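Long-range contacts in CDP-glucose 4,6-dehydratase (Salmonella enterica subsp. enterica serovar Typhi, PDB 1WVG), which catalyses the NAD-dependent dehydration of CDP-D-glucose to CDP-4-dehydro-6-deoxy-D-glucose, an early step on the way to the 3,6-dideoxyhexose of the LPS O-antigen: residues V93-Y97 against P297-H301; D133-N138 against A300-L305; P226-W232 against A269-I275. All blocks are in the same frame, centred on the assembly; numbering follows the deposited sequence.

Contact 1: V93-Y97 against P297-H301; sequences VRLSY and PHEAH. With CXY (cytidine-5'-diphospho-beta-D-xylose), chain D.
Tyr97 and His298 make the one hydrogen bond between the short helix 93-98 and the loop 297-301, beside the CDP-sugar pocket of this Rossmann-fold short-chain dehydrogenase/reductase. The Tyr97 hydroxyl donates to the backbone carbonyl of His298, with OH and O 2.5 Å apart. That oxygen lies at the edge of the phenol, near the ring plane, and the hydroxyl comes in bent to the C=O, at 119°. The same hydroxyl rests on His298 CB at the edge of the imidazole, whose ring also meets that of Tyr154. With CG beside its own backbone N (chi1 -83°), Tyr97 carries its ring off the helix and across to the loop.

This corner is the tight part. Val93 is buried but in looser van der Waals contact with the loop, and it sends its two methyls to different partners: CG1 lies 4.2 Å from Glu299 CG, while CG2 faces the diphosphate oxygen O2B of CXY at 3.7 Å.

Toward solvent the fit is loose as well. Pro297, the first residue modelled after a gap in the chain, is exposed; its CG meets the edge of the Arg94 guanidinium at 4.0 Å from NH1, and its CB barely reaches the Tyr97 ring. Arg94 and Glu299 carry opposite charges but stay apart, NE to OE2 5.1 Å; each has its own salt bridge, Arg94 to Asp205 and Glu299 to Arg224. From the buried side of the loop, the Glu299 carboxylate reaches the ligand ribose, where OE2 accepts a weak hydrogen bond of 2.8 Å from hydroxyl O2D.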
# COMPACT_ATOMS: atom_id res chain seq x y z
N VAL A 93 -15.12 -9.31 22.57
CA VAL A 93 -15.70 -8.37 21.63
C VAL A 93 -17.01 -7.67 22.06
O VAL A 93 -17.07 -6.44 22.20
CB VAL A 93 -15.80 -8.94 20.20
CG1 VAL A 93 -16.52 -7.95 19.30
CG2 VAL A 93 -14.42 -9.22 19.59
N ARG A 94 -18.07 -8.47 22.20
CA ARG A 94 -19.40 -7.97 22.57
C ARG A 94 -19.34 -7.20 23.87
O ARG A 94 -19.91 -6.14 23.99
CB ARG A 94 -20.51 -9.02 22.50
CG ARG A 94 -20.40 -9.98 21.30
CD ARG A 94 -21.71 -10.60 20.83
NE ARG A 94 -22.35 -11.53 21.75
CZ ARG A 94 -23.67 -11.60 21.89
NH1 ARG A 94 -24.47 -10.80 21.20
NH2 ARG A 94 -24.21 -12.47 22.74
N LEU A 95 -18.59 -7.76 24.83
CA LEU A 95 -18.37 -7.09 26.10
C LEU A 95 -17.70 -5.73 25.92
O LEU A 95 -18.10 -4.75 26.57
CB LEU A 95 -17.60 -7.98 27.09
CG LEU A 95 -17.24 -7.20 28.34
CD1 LEU A 95 -18.50 -6.56 28.91
CD2 LEU A 95 -16.64 -8.16 29.36
N SER A 96 -16.69 -5.64 25.03
CA SER A 96 -15.97 -4.40 24.80
C SER A 96 -16.92 -3.33 24.37
O SER A 96 -16.77 -2.15 24.60
CB SER A 96 -14.90 -4.56 23.74
OG SER A 96 -15.48 -4.68 22.46
N TYR A 97 -17.93 -3.74 23.67
CA TYR A 97 -18.89 -2.75 23.27
C TYR A 97 -19.62 -2.19 24.49
O TYR A 97 -19.94 -1.01 24.57
CB TYR A 97 -19.93 -3.40 22.33
CG TYR A 97 -19.50 -3.51 20.86
CD1 TYR A 97 -19.33 -4.76 20.27
CD2 TYR A 97 -19.33 -2.38 20.04
CE1 TYR A 97 -19.01 -4.89 18.91
CE2 TYR A 97 -18.99 -2.48 18.69
CZ TYR A 97 -18.83 -3.75 18.12
OH TYR A 97 -18.50 -3.87 16.81
N PRO A 297 -24.67 -6.67 16.84
CA PRO A 297 -23.47 -5.93 17.30
C PRO A 297 -22.30 -6.35 16.40
O PRO A 297 -21.98 -7.53 16.27
CB PRO A 297 -23.28 -6.30 18.77
CG PRO A 297 -24.22 -7.48 19.04
CD PRO A 297 -25.05 -7.75 17.78
N HIS A 298 -21.72 -5.40 15.71
CA HIS A 298 -20.66 -5.66 14.76
C HIS A 298 -19.46 -6.54 15.13
O HIS A 298 -18.67 -6.25 16.04
CB HIS A 298 -20.30 -4.42 13.92
CG HIS A 298 -19.42 -4.82 12.79
ND1 HIS A 298 -18.05 -4.95 12.96
CD2 HIS A 298 -19.72 -5.14 11.50
CE1 HIS A 298 -17.54 -5.31 11.79
NE2 HIS A 298 -18.51 -5.43 10.90
N GLU A 299 -19.33 -7.61 14.34
CA GLU A 299 -18.25 -8.57 14.41
C GLU A 299 -17.73 -8.79 12.99
O GLU A 299 -18.51 -8.76 12.04
CB GLU A 299 -18.73 -9.93 14.94
CG GLU A 299 -18.83 -10.07 16.47
CD GLU A 299 -18.98 -11.51 16.91
OE1 GLU A 299 -18.05 -12.31 17.00
OE2 GLU A 299 -20.23 -11.83 17.15
N ALA A 300 -16.43 -9.05 12.85
CA ALA A 300 -15.81 -9.29 11.55
C ALA A 300 -16.26 -10.60 10.96
O ALA A 300 -16.38 -11.60 11.64
CB ALA A 300 -14.30 -9.44 11.70
N HIS A 301 -16.46 -10.59 9.65
CA HIS A 301 -16.83 -11.82 8.98
C HIS A 301 -15.60 -12.71 8.71
O HIS A 301 -15.53 -13.89 9.04
CB HIS A 301 -17.44 -11.45 7.61
CG HIS A 301 -18.63 -10.59 7.83
ND1 HIS A 301 -19.50 -10.81 8.90
CD2 HIS A 301 -19.10 -9.52 7.12
CE1 HIS A 301 -20.45 -9.89 8.83
NE2 HIS A 301 -20.25 -9.10 7.77
O1B CXY D . -13.32 -14.16 17.18
PB CXY D . -13.77 -13.86 18.60
O2B CXY D . -14.79 -12.76 18.70
O1' CXY D . -12.45 -13.50 19.51
O3A CXY D . -14.27 -15.28 18.95
PA CXY D . -15.78 -15.88 19.21
O1A CXY D . -15.57 -17.30 19.59
O2A CXY D . -16.50 -15.08 20.22
O5D CXY D . -16.45 -15.67 17.78
C5D CXY D . -16.08 -16.56 16.72
C4D CXY D . -17.09 -16.44 15.61
O4D CXY D . -18.19 -17.32 15.91
C3D CXY D . -17.67 -15.05 15.33
O3D CXY D . -17.97 -14.75 13.92
C2D CXY D . -18.94 -15.17 16.19
O2D CXY D . -19.90 -14.22 15.72
C1D CXY D . -19.37 -16.58 15.84
N1 CXY D . -20.33 -17.15 16.79
C6 CXY D . -19.97 -17.32 18.12
C5 CXY D . -20.78 -17.85 19.01
C4 CXY D . -22.09 -18.27 18.65
N3 CXY D . -22.39 -18.09 17.29
C2 CXY D . -21.57 -17.54 16.33
N4 CXY D . -22.93 -18.74 19.42
O2 CXY D . -21.91 -17.39 15.15
C1' CXY D . -11.81 -14.64 20.05
C2' CXY D . -11.38 -14.25 21.45
C3' CXY D . -10.42 -13.09 21.30
C4' CXY D . -9.22 -13.50 20.45
C5' CXY D . -9.69 -14.02 19.10
O2' CXY D . -12.50 -13.82 22.25
O3' CXY D . -9.91 -12.72 22.60
O4' CXY D . -8.33 -12.40 20.29
O5' CXY D . -10.65 -15.07 19.27

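Contact 2: D133-N138 against A300-L305; sequences DKCYDN and AHYLKL. With CXY (cytidine-5'-diphospho-beta-D-xylose), chain D.
Asn138 holds CG anti to the backbone N (chi1 -163°), which stretches its amide across to the carbonyl of Tyr302, while Leu303 is set the same way (chi1 -179°) and drives its branched end up against Asp133. The Asn138 bond is the polar link of the contact: ND2 donates to Tyr302 O at 2.9 Å, nearly straight, with the acceptor in the amide plane. OD1 is turned to the backbone N of Glu140, so both ends of the amide are used and its rotation is fixed. The Ala300 methyl packs on ND2, 3.4 Å away.

Further along, Leu303 CD2 presses against the Asp133 carboxylate, 3.4 Å from CG, and Leu305 backs up the same aspartate, its CD1 4.1 Å from Asp133 CB. The other methyl of Leu305, CD2, approaches the Tyr136 ring obliquely at CE1 (3.8 Å), the two side chains crossing at about a right angle.

Two residues of the CDP-sugar pocket are backed in this way: Leu303 CD2 lies behind both Asp133 and Lys134, while Leu305 reaches Asp133 alone of the two. Lys134 NZ donates to the diphosphate oxygen O1B of CXY at 2.8 Å and, weakly, to O1', the oxygen joining phosphate to xylose; it also makes a weak salt bridge with Asp133, 3.3 Å from NZ to OD2. Asp133 OD2 in turn lies 3.5 Å from the xylose carbon C5'.

The loop 133-138 leaves the Rossmann sheet after strand 126-130 and runs toward helix 156-175; Lys134 also touches Asn195 of strand 187-197, and the loop 300-305 crosses beside it on the way to helix 308-314.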
# COMPACT_ATOMS: atom_id res chain seq x y z
N ASP A 133 -5.26 -11.57 17.08
CA ASP A 133 -5.43 -11.62 15.63
C ASP A 133 -6.31 -10.42 15.19
O ASP A 133 -6.32 -10.02 14.03
CB ASP A 133 -5.98 -12.99 15.13
CG ASP A 133 -7.31 -13.48 15.69
OD1 ASP A 133 -7.77 -14.60 15.43
OD2 ASP A 133 -7.96 -12.61 16.42
N LYS A 134 -7.01 -9.79 16.13
CA LYS A 134 -7.85 -8.65 15.83
C LYS A 134 -7.14 -7.32 15.77
O LYS A 134 -7.77 -6.28 15.57
CB LYS A 134 -9.00 -8.56 16.82
CG LYS A 134 -9.72 -9.89 16.78
CD LYS A 134 -11.21 -9.79 16.98
CE LYS A 134 -11.77 -11.09 17.55
NZ LYS A 134 -11.26 -12.28 16.85
N CYS A 135 -5.83 -7.31 15.94
CA CYS A 135 -5.09 -6.04 15.90
C CYS A 135 -5.06 -5.36 14.53
O CYS A 135 -4.92 -4.12 14.39
CB CYS A 135 -3.65 -6.17 16.47
SG CYS A 135 -2.56 -7.21 15.44
N TYR A 136 -5.16 -6.20 13.48
CA TYR A 136 -5.06 -5.68 12.12
C TYR A 136 -6.31 -4.98 11.65
O TYR A 136 -7.43 -5.41 11.89
CB TYR A 136 -4.79 -6.83 11.11
CG TYR A 136 -3.47 -7.57 11.30
CD1 TYR A 136 -3.44 -8.86 11.82
CD2 TYR A 136 -2.25 -6.99 10.93
CE1 TYR A 136 -2.24 -9.56 12.00
CE2 TYR A 136 -1.04 -7.68 11.10
CZ TYR A 136 -1.03 -8.97 11.63
OH TYR A 136 0.16 -9.65 11.81
N ASP A 137 -6.12 -3.92 10.90
CA ASP A 137 -7.26 -3.25 10.32
C ASP A 137 -7.93 -4.33 9.46
O ASP A 137 -7.25 -4.90 8.60
CB ASP A 137 -6.65 -2.15 9.41
CG ASP A 137 -7.72 -1.42 8.69
OD1 ASP A 137 -8.83 -1.29 9.15
OD2 ASP A 137 -7.38 -1.04 7.50
N ASN A 138 -9.21 -4.66 9.68
CA ASN A 138 -9.89 -5.71 8.91
C ASN A 138 -10.48 -5.27 7.56
O ASN A 138 -11.47 -4.55 7.52
CB ASN A 138 -10.87 -6.52 9.79
CG ASN A 138 -11.29 -7.86 9.17
OD1 ASN A 138 -11.43 -7.98 7.95
ND2 ASN A 138 -11.45 -8.90 10.00
N ALA A 300 -16.43 -9.05 12.85
CA ALA A 300 -15.81 -9.29 11.55
C ALA A 300 -16.26 -10.60 10.96
O ALA A 300 -16.38 -11.60 11.64
CB ALA A 300 -14.30 -9.44 11.70
N HIS A 301 -16.46 -10.59 9.65
CA HIS A 301 -16.83 -11.82 8.98
C HIS A 301 -15.60 -12.71 8.71
O HIS A 301 -15.53 -13.89 9.04
CB HIS A 301 -17.44 -11.45 7.61
CG HIS A 301 -18.63 -10.59 7.83
ND1 HIS A 301 -19.50 -10.81 8.90
CD2 HIS A 301 -19.10 -9.52 7.12
CE1 HIS A 301 -20.45 -9.89 8.83
NE2 HIS A 301 -20.25 -9.10 7.77
N TYR A 302 -14.60 -12.12 8.04
CA TYR A 302 -13.43 -12.90 7.70
C TYR A 302 -12.23 -12.45 8.42
O TYR A 302 -11.94 -11.25 8.44
CB TYR A 302 -13.02 -12.77 6.23
CG TYR A 302 -14.15 -13.11 5.33
CD1 TYR A 302 -14.53 -12.19 4.35
CD2 TYR A 302 -14.84 -14.31 5.46
CE1 TYR A 302 -15.59 -12.46 3.49
CE2 TYR A 302 -15.91 -14.59 4.61
CZ TYR A 302 -16.28 -13.67 3.63
OH TYR A 302 -17.33 -13.92 2.79
N LEU A 303 -11.53 -13.46 8.93
CA LEU A 303 -10.27 -13.26 9.62
C LEU A 303 -9.29 -14.43 9.42
O LEU A 303 -9.54 -15.52 9.92
CB LEU A 303 -10.43 -12.89 11.11
CG LEU A 303 -9.09 -12.67 11.82
CD1 LEU A 303 -8.33 -11.60 11.05
CD2 LEU A 303 -9.33 -12.20 13.26
N LYS A 304 -8.17 -14.19 8.69
CA LYS A 304 -7.14 -15.22 8.47
C LYS A 304 -5.80 -14.59 8.76
O LYS A 304 -5.63 -13.36 8.65
CB LYS A 304 -7.12 -15.74 7.04
CG LYS A 304 -8.29 -16.65 6.73
CD LYS A 304 -8.09 -17.52 5.50
CE LYS A 304 -7.57 -16.76 4.30
NZ LYS A 304 -7.62 -17.60 3.09
N LEU A 305 -4.82 -15.41 9.10
CA LEU A 305 -3.45 -14.95 9.37
C LEU A 305 -2.44 -15.63 8.44
O LEU A 305 -2.42 -16.88 8.31
CB LEU A 305 -2.99 -15.42 10.76
CG LEU A 305 -3.69 -14.72 11.92
CD1 LEU A 305 -3.23 -15.32 13.24
CD2 LEU A 305 -3.35 -13.23 11.86
O1B CXY D . -13.32 -14.16 17.18
PB CXY D . -13.77 -13.86 18.60
O2B CXY D . -14.79 -12.76 18.70
O1' CXY D . -12.45 -13.50 19.51
O3A CXY D . -14.27 -15.28 18.95
PA CXY D . -15.78 -15.88 19.21
O1A CXY D . -15.57 -17.30 19.59
O2A CXY D . -16.50 -15.08 20.22
O5D CXY D . -16.45 -15.67 17.78
C5D CXY D . -16.08 -16.56 16.72
C4D CXY D . -17.09 -16.44 15.61
O4D CXY D . -18.19 -17.32 15.91
C3D CXY D . -17.67 -15.05 15.33
O3D CXY D . -17.97 -14.75 13.92
C2D CXY D . -18.94 -15.17 16.19
O2D CXY D . -19.90 -14.22 15.72
C1D CXY D . -19.37 -16.58 15.84
N1 CXY D . -20.33 -17.15 16.79
C6 CXY D . -19.97 -17.32 18.12
C5 CXY D . -20.78 -17.85 19.01
C4 CXY D . -22.09 -18.27 18.65
N3 CXY D . -22.39 -18.09 17.29
C2 CXY D . -21.57 -17.54 16.33
N4 CXY D . -22.93 -18.74 19.42
O2 CXY D . -21.91 -17.39 15.15
C1' CXY D . -11.81 -14.64 20.05
C2' CXY D . -11.38 -14.25 21.45
C3' CXY D . -10.42 -13.09 21.30
C4' CXY D . -9.22 -13.50 20.45
C5' CXY D . -9.69 -14.02 19.10
O2' CXY D . -12.50 -13.82 22.25
O3' CXY D . -9.91 -12.72 22.60
O4' CXY D . -8.33 -12.40 20.29
O5' CXY D . -10.65 -15.07 19.27

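Contact 3: P226-W232 against A269-I275; sequences PYSIRPW and AKTVEFI. With CXY (cytidine-5'-diphospho-beta-D-xylose), chain D.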
# COMPACT_ATOMS: atom_id res chain seq x y z
N PRO A 226 -22.85 -18.20 10.88
CA PRO A 226 -22.47 -19.47 10.28
C PRO A 226 -21.40 -19.42 9.22
O PRO A 226 -20.66 -20.39 9.03
CB PRO A 226 -23.73 -20.07 9.66
CG PRO A 226 -24.83 -19.05 9.85
CD PRO A 226 -24.30 -17.91 10.70
N TYR A 227 -21.37 -18.31 8.51
CA TYR A 227 -20.38 -18.19 7.47
C TYR A 227 -19.16 -17.37 7.86
O TYR A 227 -18.34 -16.98 7.03
CB TYR A 227 -21.01 -17.66 6.19
CG TYR A 227 -22.32 -18.31 5.91
CD1 TYR A 227 -23.52 -17.62 6.11
CD2 TYR A 227 -22.37 -19.61 5.42
CE1 TYR A 227 -24.75 -18.22 5.83
CE2 TYR A 227 -23.60 -20.22 5.13
CZ TYR A 227 -24.79 -19.53 5.34
OH TYR A 227 -26.00 -20.12 5.06
N SER A 228 -19.01 -17.06 9.13
CA SER A 228 -17.82 -16.32 9.42
C SER A 228 -16.67 -17.32 9.43
O SER A 228 -16.85 -18.54 9.63
CB SER A 228 -17.95 -15.57 10.73
OG SER A 228 -18.84 -14.50 10.55
N ILE A 229 -15.49 -16.75 9.23
CA ILE A 229 -14.26 -17.48 9.24
C ILE A 229 -13.30 -16.89 10.28
O ILE A 229 -13.23 -15.66 10.43
CB ILE A 229 -13.64 -17.29 7.87
CG1 ILE A 229 -14.47 -18.14 6.92
CG2 ILE A 229 -12.19 -17.78 7.94
CD1 ILE A 229 -14.16 -17.85 5.46
N ARG A 230 -12.56 -17.78 10.96
CA ARG A 230 -11.57 -17.41 11.98
C ARG A 230 -10.40 -18.35 11.83
O ARG A 230 -10.55 -19.44 11.26
CB ARG A 230 -12.14 -17.66 13.39
CG ARG A 230 -13.21 -16.66 13.81
CD ARG A 230 -12.69 -15.23 13.73
NE ARG A 230 -13.61 -14.25 14.23
CZ ARG A 230 -14.44 -13.58 13.46
NH1 ARG A 230 -14.49 -13.76 12.14
NH2 ARG A 230 -15.23 -12.69 14.03
N PRO A 231 -9.24 -17.98 12.38
CA PRO A 231 -8.09 -18.84 12.28
C PRO A 231 -8.09 -19.85 13.40
O PRO A 231 -7.23 -19.82 14.28
CB PRO A 231 -6.83 -17.93 12.41
CG PRO A 231 -7.33 -16.50 12.61
CD PRO A 231 -8.86 -16.58 12.70
N TRP A 232 -9.06 -20.76 13.38
CA TRP A 232 -9.19 -21.77 14.44
C TRP A 232 -7.98 -22.62 14.78
O TRP A 232 -7.40 -23.28 13.91
CB TRP A 232 -10.37 -22.70 14.18
CG TRP A 232 -11.54 -22.02 13.52
CD1 TRP A 232 -11.88 -22.06 12.20
CD2 TRP A 232 -12.54 -21.21 14.16
NE1 TRP A 232 -13.03 -21.34 11.96
CE2 TRP A 232 -13.47 -20.81 13.15
CE3 TRP A 232 -12.74 -20.80 15.48
CZ2 TRP A 232 -14.58 -20.00 13.42
CZ3 TRP A 232 -13.84 -19.98 15.73
CH2 TRP A 232 -14.76 -19.59 14.73
N ALA A 269 -8.72 -22.71 8.31
CA ALA A 269 -9.50 -21.48 8.45
C ALA A 269 -10.90 -21.66 7.83
O ALA A 269 -11.17 -21.13 6.74
CB ALA A 269 -8.79 -20.24 7.88
N LYS A 270 -11.74 -22.44 8.54
CA LYS A 270 -13.10 -22.77 8.14
C LYS A 270 -14.17 -21.87 8.76
O LYS A 270 -13.87 -21.03 9.61
CB LYS A 270 -13.36 -24.24 8.36
CG LYS A 270 -12.20 -25.11 7.85
CD LYS A 270 -12.58 -26.18 6.82
CE LYS A 270 -11.78 -27.47 6.89
NZ LYS A 270 -12.41 -28.63 6.19
N THR A 271 -15.42 -22.06 8.31
CA THR A 271 -16.52 -21.25 8.82
C THR A 271 -17.02 -21.80 10.12
O THR A 271 -16.83 -22.98 10.44
CB THR A 271 -17.80 -21.38 7.95
OG1 THR A 271 -18.18 -22.75 7.83
CG2 THR A 271 -17.66 -20.75 6.58
N VAL A 272 -17.77 -20.92 10.77
CA VAL A 272 -18.46 -21.25 11.99
C VAL A 272 -19.32 -22.50 11.77
O VAL A 272 -19.26 -23.51 12.50
CB VAL A 272 -19.29 -20.04 12.40
CG1 VAL A 272 -20.21 -20.40 13.55
CG2 VAL A 272 -18.34 -18.93 12.86
N GLU A 273 -20.11 -22.47 10.71
CA GLU A 273 -20.97 -23.59 10.39
C GLU A 273 -20.24 -24.92 10.34
O GLU A 273 -20.66 -25.95 10.86
CB GLU A 273 -21.73 -23.29 9.09
CG GLU A 273 -22.42 -24.54 8.50
CD GLU A 273 -23.50 -24.16 7.54
OE1 GLU A 273 -23.47 -23.14 6.86
OE2 GLU A 273 -24.47 -25.04 7.51
N PHE A 274 -19.11 -24.90 9.67
CA PHE A 274 -18.36 -26.12 9.57
C PHE A 274 -18.06 -26.68 10.94
O PHE A 274 -18.13 -27.87 11.23
CB PHE A 274 -17.00 -25.78 8.92
CG PHE A 274 -16.07 -26.96 9.03
CD1 PHE A 274 -16.01 -27.89 8.00
CD2 PHE A 274 -15.24 -27.15 10.14
CE1 PHE A 274 -15.17 -29.01 8.06
CE2 PHE A 274 -14.42 -28.27 10.24
CZ PHE A 274 -14.38 -29.20 9.20
N ILE A 275 -17.63 -25.80 11.79
CA ILE A 275 -17.26 -26.25 13.12
C ILE A 275 -18.44 -26.82 13.87
O ILE A 275 -18.37 -27.93 14.42
CB ILE A 275 -16.57 -25.16 13.93
CG1 ILE A 275 -15.10 -25.12 13.50
CG2 ILE A 275 -16.66 -25.49 15.42
CD1 ILE A 275 -14.63 -23.70 13.23
O1B CXY D . -13.32 -14.16 17.18
PB CXY D . -13.77 -13.86 18.60
O2B CXY D . -14.79 -12.76 18.70
O1' CXY D . -12.45 -13.50 19.51
O3A CXY D . -14.27 -15.28 18.95
PA CXY D . -15.78 -15.88 19.21
O1A CXY D . -15.57 -17.30 19.59
O2A CXY D . -16.50 -15.08 20.22
O5D CXY D . -16.45 -15.67 17.78
C5D CXY D . -16.08 -16.56 16.72
C4D CXY D . -17.09 -16.44 15.61
O4D CXY D . -18.19 -17.32 15.91
C3D CXY D . -17.67 -15.05 15.33
O3D CXY D . -17.97 -14.75 13.92
C2D CXY D . -18.94 -15.17 16.19
O2D CXY D . -19.90 -14.22 15.72
C1D CXY D . -19.37 -16.58 15.84
N1 CXY D . -20.33 -17.15 16.79
C6 CXY D . -19.97 -17.32 18.12
C5 CXY D . -20.78 -17.85 19.01
C4 CXY D . -22.09 -18.27 18.65
N3 CXY D . -22.39 -18.09 17.29
C2 CXY D . -21.57 -17.54 16.33
N4 CXY D . -22.93 -18.74 19.42
O2 CXY D . -21.91 -17.39 15.15
C1' CXY D . -11.81 -14.64 20.05
C2' CXY D . -11.38 -14.25 21.45
C3' CXY D . -10.42 -13.09 21.30
C4' CXY D . -9.22 -13.50 20.45
C5' CXY D . -9.69 -14.02 19.10
O2' CXY D . -12.50 -13.82 22.25
O3' CXY D . -9.91 -12.72 22.60
O4' CXY D . -8.33 -12.40 20.29
O5' CXY D . -10.65 -15.07 19.27
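A loop here packs against the N-terminal end of a helix: 226-232, which leads into strand 232-234, runs beside 269-275, where helix 272-283 begins, and together they make one wall of the CDP-sugar pocket. A single beta bridge pairs Ile229 with Thr271. Thr271 is the N-cap, its OG1 accepting from Phe274 N; two amides of the first turn are taken from across the contact, Glu273 N by Pro226 O at 2.7 Å and Val272 N by Ser228 O, which is less surely placed.

The Trp232 indole is gripped at its polar edge. NE1 donates almost straight (169°) to Lys270 O at 2.5 Å; the acceptor lies in the indole plane, whereas NE1 stands above the carbonyl plane, off its lone pairs. Arg230 CB covers one face of the ring, and Ile275 CD1 lies over the opposite face, modelled too close for its exact place to be trusted. Val272 CG2 comes in at the ring edge, 3.9 Å from CZ2; the same methyl also lies 3.5 Å from ribose oxygen O4D of CXY. At the exposed end of the contact, Tyr227 lies alongside Glu273, ring and carboxylate 58° apart, with CE2 3.4 Å from OE1.

Arg230 turns its guanidinium to the ligand: NE donates to O1B at 3.0 Å, in plane, while ribose hydroxyl O3D sits over a face. A bend at chi2 (-56°) folds the chain back, and the group is steadied by NH1 donating to O of the preceding Ile229 and NH2 to Ala300 O.

Beyond the wall, helix 207-216 packs on Trp232, Val272 and Ile275 through Leu207, helix 322-337 covers Trp232, Lys270 and Phe274 through Leu322, and Asn195 of strand 187-197 touches Arg230 and Trp232.

How the contacts relate
All three contacts touch the same CDP-xylose. Contact 1 reaches the ribose through Glu299, contact 2 the sugar end and diphosphate through Lys134 and Asp133, and contact 3 the diphosphate and ribose through Arg230, so contacts 2 and 3 share O1B. The side chains of Asp133 and Val93 lie about 7 and 9 Å from the bound adenosine diphosphoribose. Contacts 1 and 2 share Ala300 and His301, their centres about 12 Å apart, and touch where Val93 CG2 meets Lys134 CE at 3.8 Å. Contact 3, about 13 Å from contact 2 between centres, joins the shared loop by two probable hydrogen bonds, Arg230 NH2 to Ala300 O and Ile229 N to His301 O, each 2.9 Å.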